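Local coordinates for protein 6-phosphogluconate dehydrogenase (Decarboxylating) (PDB 4E21) that probably catalyses the NADP-dependent oxidative decarboxylation of 6-phosphogluconate in the pentose phosphate pathway, at residues 130-142 with 153-166. Numbering follows the deposited sequence.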
# COMPACT_ATOMS: atom_id res chain seq x y z
N ARG B 130 -34.68 14.31 -19.79
CA ARG B 130 -35.94 13.58 -19.72
C ARG B 130 -37.09 14.58 -19.61
O ARG B 130 -38.18 14.35 -20.13
CB ARG B 130 -35.97 12.62 -18.54
CG ARG B 130 -37.20 11.73 -18.54
CD ARG B 130 -37.27 10.88 -17.29
NE ARG B 130 -36.85 11.66 -16.12
CZ ARG B 130 -36.97 11.26 -14.86
NH1 ARG B 130 -37.51 10.07 -14.59
NH2 ARG B 130 -36.55 12.04 -13.87
N ALA B 131 -36.83 15.69 -18.93
CA ALA B 131 -37.80 16.77 -18.82
C ALA B 131 -38.18 17.31 -20.20
O ALA B 131 -39.14 18.04 -20.33
CB ALA B 131 -37.25 17.89 -17.94
N GLN B 132 -37.43 16.95 -21.23
CA GLN B 132 -37.77 17.38 -22.59
C GLN B 132 -38.10 16.20 -23.47
O GLN B 132 -38.07 16.30 -24.70
CB GLN B 132 -36.64 18.16 -23.21
CG GLN B 132 -36.20 19.32 -22.36
CD GLN B 132 -35.62 20.44 -23.18
OE1 GLN B 132 -36.07 20.69 -24.31
NE2 GLN B 132 -34.61 21.11 -22.64
N GLY B 133 -38.42 15.08 -22.83
CA GLY B 133 -38.84 13.89 -23.54
C GLY B 133 -37.71 13.20 -24.28
O GLY B 133 -37.95 12.36 -25.14
N ILE B 134 -36.48 13.55 -23.93
CA ILE B 134 -35.30 12.97 -24.58
C ILE B 134 -34.58 11.95 -23.69
O ILE B 134 -34.28 12.22 -22.53
CB ILE B 134 -34.32 14.06 -25.02
CG1 ILE B 134 -34.96 14.91 -26.12
CG2 ILE B 134 -33.01 13.44 -25.51
CD1 ILE B 134 -34.29 16.23 -26.36
N THR B 135 -34.28 10.78 -24.25
CA THR B 135 -33.67 9.73 -23.45
C THR B 135 -32.15 9.79 -23.52
O THR B 135 -31.54 9.73 -24.60
CB THR B 135 -34.23 8.34 -23.79
OG1 THR B 135 -35.66 8.37 -23.66
CG2 THR B 135 -33.69 7.32 -22.82
N TYR B 136 -31.54 9.96 -22.36
CA TYR B 136 -30.09 10.12 -22.27
C TYR B 136 -29.38 8.81 -21.86
O TYR B 136 -29.62 8.28 -20.77
CB TYR B 136 -29.73 11.25 -21.31
CG TYR B 136 -28.28 11.71 -21.36
CD1 TYR B 136 -27.83 12.54 -22.39
CD2 TYR B 136 -27.38 11.34 -20.37
CE1 TYR B 136 -26.52 12.97 -22.43
CE2 TYR B 136 -26.06 11.78 -20.41
CZ TYR B 136 -25.64 12.59 -21.44
OH TYR B 136 -24.35 13.02 -21.50
N VAL B 137 -28.51 8.31 -22.74
CA VAL B 137 -27.82 7.03 -22.56
C VAL B 137 -26.31 7.18 -22.38
O VAL B 137 -25.64 7.83 -23.19
CB VAL B 137 -28.13 6.09 -23.74
CG1 VAL B 137 -27.47 4.74 -23.53
CG2 VAL B 137 -29.62 5.93 -23.89
N ASP B 138 -25.76 6.60 -21.30
CA ASP B 138 -24.32 6.64 -21.07
C ASP B 138 -23.65 5.34 -21.52
O ASP B 138 -24.10 4.24 -21.21
CB ASP B 138 -23.95 6.99 -19.61
CG ASP B 138 -24.62 6.08 -18.57
OD1 ASP B 138 -25.84 6.23 -18.32
OD2 ASP B 138 -23.92 5.24 -17.98
N VAL B 139 -22.59 5.49 -22.30
CA VAL B 139 -21.84 4.33 -22.75
C VAL B 139 -20.37 4.49 -22.39
O VAL B 139 -19.72 5.44 -22.81
CB VAL B 139 -22.00 4.06 -24.28
CG1 VAL B 139 -21.08 2.93 -24.73
CG2 VAL B 139 -23.44 3.71 -24.61
N GLY B 140 -19.88 3.60 -21.55
CA GLY B 140 -18.45 3.50 -21.31
C GLY B 140 -17.92 2.55 -22.36
O GLY B 140 -18.38 1.42 -22.49
N THR B 141 -16.96 3.02 -23.15
CA THR B 141 -16.43 2.18 -24.20
C THR B 141 -14.97 1.85 -23.90
O THR B 141 -14.20 2.69 -23.43
CB THR B 141 -16.64 2.79 -25.62
OG1 THR B 141 -15.41 3.26 -26.15
CG2 THR B 141 -17.65 3.92 -25.59
N SER B 142 -14.62 0.59 -24.10
CA SER B 142 -13.24 0.18 -23.90
C SER B 142 -12.75 -0.43 -25.20
O SER B 142 -13.55 -0.89 -26.02
CB SER B 142 -13.14 -0.81 -22.74
OG SER B 142 -11.88 -1.46 -22.76
N CYS B 153 -15.73 -3.04 -26.32
CA CYS B 153 -16.51 -3.48 -25.18
C CYS B 153 -17.35 -2.29 -24.71
O CYS B 153 -16.81 -1.21 -24.52
CB CYS B 153 -15.60 -3.95 -24.05
SG CYS B 153 -16.54 -4.53 -22.65
N LEU B 154 -18.65 -2.50 -24.54
CA LEU B 154 -19.60 -1.40 -24.27
C LEU B 154 -20.38 -1.63 -22.99
O LEU B 154 -21.02 -2.68 -22.80
CB LEU B 154 -20.59 -1.23 -25.42
CG LEU B 154 -19.99 -0.91 -26.78
CD1 LEU B 154 -21.09 -0.69 -27.82
CD2 LEU B 154 -19.10 0.30 -26.69
N MSE B 155 -20.31 -0.65 -22.11
CA MSE B 155 -20.99 -0.72 -20.83
C MSE B 155 -22.01 0.41 -20.80
O MSE B 155 -21.65 1.60 -20.87
CB MSE B 155 -19.96 -0.62 -19.70
CG MSE B 155 -18.98 -1.81 -19.66
SE MSE B 155 -17.21 -1.23 -19.12
CE MSE B 155 -16.33 -1.11 -20.86
N ILE B 156 -23.28 0.02 -20.72
CA ILE B 156 -24.39 0.90 -21.07
C ILE B 156 -25.32 1.16 -19.90
O ILE B 156 -25.76 0.21 -19.23
CB ILE B 156 -25.19 0.29 -22.25
CG1 ILE B 156 -24.22 -0.16 -23.36
CG2 ILE B 156 -26.24 1.27 -22.76
CD1 ILE B 156 -24.83 -1.16 -24.36
N GLY B 157 -25.58 2.43 -19.61
CA GLY B 157 -26.56 2.81 -18.60
C GLY B 157 -27.69 3.65 -19.18
O GLY B 157 -27.50 4.41 -20.13
N GLY B 158 -28.88 3.54 -18.59
CA GLY B 158 -30.02 4.35 -19.01
C GLY B 158 -31.30 3.55 -19.12
O GLY B 158 -31.33 2.40 -18.72
N GLU B 159 -32.36 4.16 -19.65
CA GLU B 159 -33.67 3.50 -19.69
C GLU B 159 -33.70 2.26 -20.59
O GLU B 159 -33.14 2.25 -21.68
CB GLU B 159 -34.74 4.48 -20.16
CG GLU B 159 -35.16 5.50 -19.12
CD GLU B 159 -35.96 6.64 -19.73
OE1 GLU B 159 -36.57 6.41 -20.81
OE2 GLU B 159 -35.97 7.75 -19.15
N LYS B 160 -34.39 1.23 -20.14
CA LYS B 160 -34.46 0.00 -20.92
C LYS B 160 -34.95 0.22 -22.36
O LYS B 160 -34.31 -0.23 -23.31
CB LYS B 160 -35.31 -1.05 -20.21
CG LYS B 160 -35.02 -2.45 -20.74
CD LYS B 160 -35.34 -3.54 -19.74
CE LYS B 160 -36.84 -3.82 -19.70
NZ LYS B 160 -37.14 -5.26 -19.42
N GLN B 161 -36.08 0.91 -22.51
CA GLN B 161 -36.64 1.15 -23.84
C GLN B 161 -35.63 1.71 -24.85
O GLN B 161 -35.58 1.28 -25.99
CB GLN B 161 -37.85 2.09 -23.76
CG GLN B 161 -38.03 2.97 -25.00
CD GLN B 161 -37.67 4.46 -24.77
OE1 GLN B 161 -37.91 5.30 -25.65
NE2 GLN B 161 -37.12 4.79 -23.60
N ALA B 162 -34.82 2.67 -24.41
CA ALA B 162 -33.89 3.33 -25.31
C ALA B 162 -32.75 2.40 -25.67
O ALA B 162 -32.27 2.40 -26.80
CB ALA B 162 -33.34 4.60 -24.69
N VAL B 163 -32.33 1.62 -24.68
CA VAL B 163 -31.22 0.71 -24.89
C VAL B 163 -31.60 -0.43 -25.83
O VAL B 163 -30.77 -0.89 -26.64
CB VAL B 163 -30.68 0.16 -23.55
CG1 VAL B 163 -29.65 -0.96 -23.80
CG2 VAL B 163 -30.06 1.31 -22.76
N GLU B 164 -32.85 -0.88 -25.72
CA GLU B 164 -33.38 -1.86 -26.67
C GLU B 164 -33.49 -1.29 -28.08
O GLU B 164 -33.08 -1.93 -29.05
CB GLU B 164 -34.70 -2.44 -26.19
CG GLU B 164 -34.50 -3.50 -25.12
CD GLU B 164 -35.75 -3.80 -24.33
OE1 GLU B 164 -36.78 -3.12 -24.55
OE2 GLU B 164 -35.71 -4.71 -23.47
N ARG B 165 -33.99 -0.06 -28.19
CA ARG B 165 -34.02 0.61 -29.48
C ARG B 165 -32.62 0.68 -30.07
O ARG B 165 -32.43 0.61 -31.28
CB ARG B 165 -34.64 2.02 -29.37
CG ARG B 165 -36.17 2.05 -29.42
CD ARG B 165 -36.73 3.44 -29.81
NE ARG B 165 -36.86 4.35 -28.67
CZ ARG B 165 -36.77 5.68 -28.75
NH1 ARG B 165 -36.53 6.27 -29.92
NH2 ARG B 165 -36.89 6.42 -27.66
N LEU B 166 -31.61 0.80 -29.21
CA LEU B 166 -30.25 0.98 -29.69
C LEU B 166 -29.53 -0.34 -30.02
O LEU B 166 -28.40 -0.32 -30.51
CB LEU B 166 -29.43 1.79 -28.67
CG LEU B 166 -29.74 3.28 -28.56
CD1 LEU B 166 -29.02 3.87 -27.36
CD2 LEU B 166 -29.37 4.02 -29.84
O HOH W 1 -31.76 7.00 -19.73
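D138 and G157 form a hydrogen-bonded pair between strands 135-142 and 153-157, illustrating how a glycine in an antiparallel sheet can admit a carboxylate over its backbone: a side chain at G157 would collide with D138 OD2. D138 N binds G157 O at 3.0 Å, and G157 N returns a straighter bond to D138 O (170°). From CB, D138 puts CG between the backbone N and carbonyl carbon (chi1 54°), folding the carboxylate back across G157: CG comes 3.7 Å from G157 O, and OD2 stands 3.6 Å from G157 CA and as near G157 N. OD1 lies 3.1 Å from G157 O, two acceptors without a bond; OD1 takes a hydrogen bond from G204 N, which probably eases the closeness, and OD2 one from H207 N. Replacing D138 by alanine would probably leave both amides without their acceptor and open a gap above G157.

On the other face, V139 CG1 meets L154 CD2 at 3.8 Å. Where the strands part, V137 CG1 lies 3.4 Å from G157 O and beside I156 CG2, while V137 CG2 faces A162 and, tip to tip, L166 CD1. T135 CG2 packs 3.3 Å from A162 CB.

Within the nucleotide-binding domain, strand 135-142 lies between parallel strand 110-113 and antiparallel strand 153-157, with F170 of helix 167-173 packing on V139, L154 and I156, and W269 of a second subunit against M155.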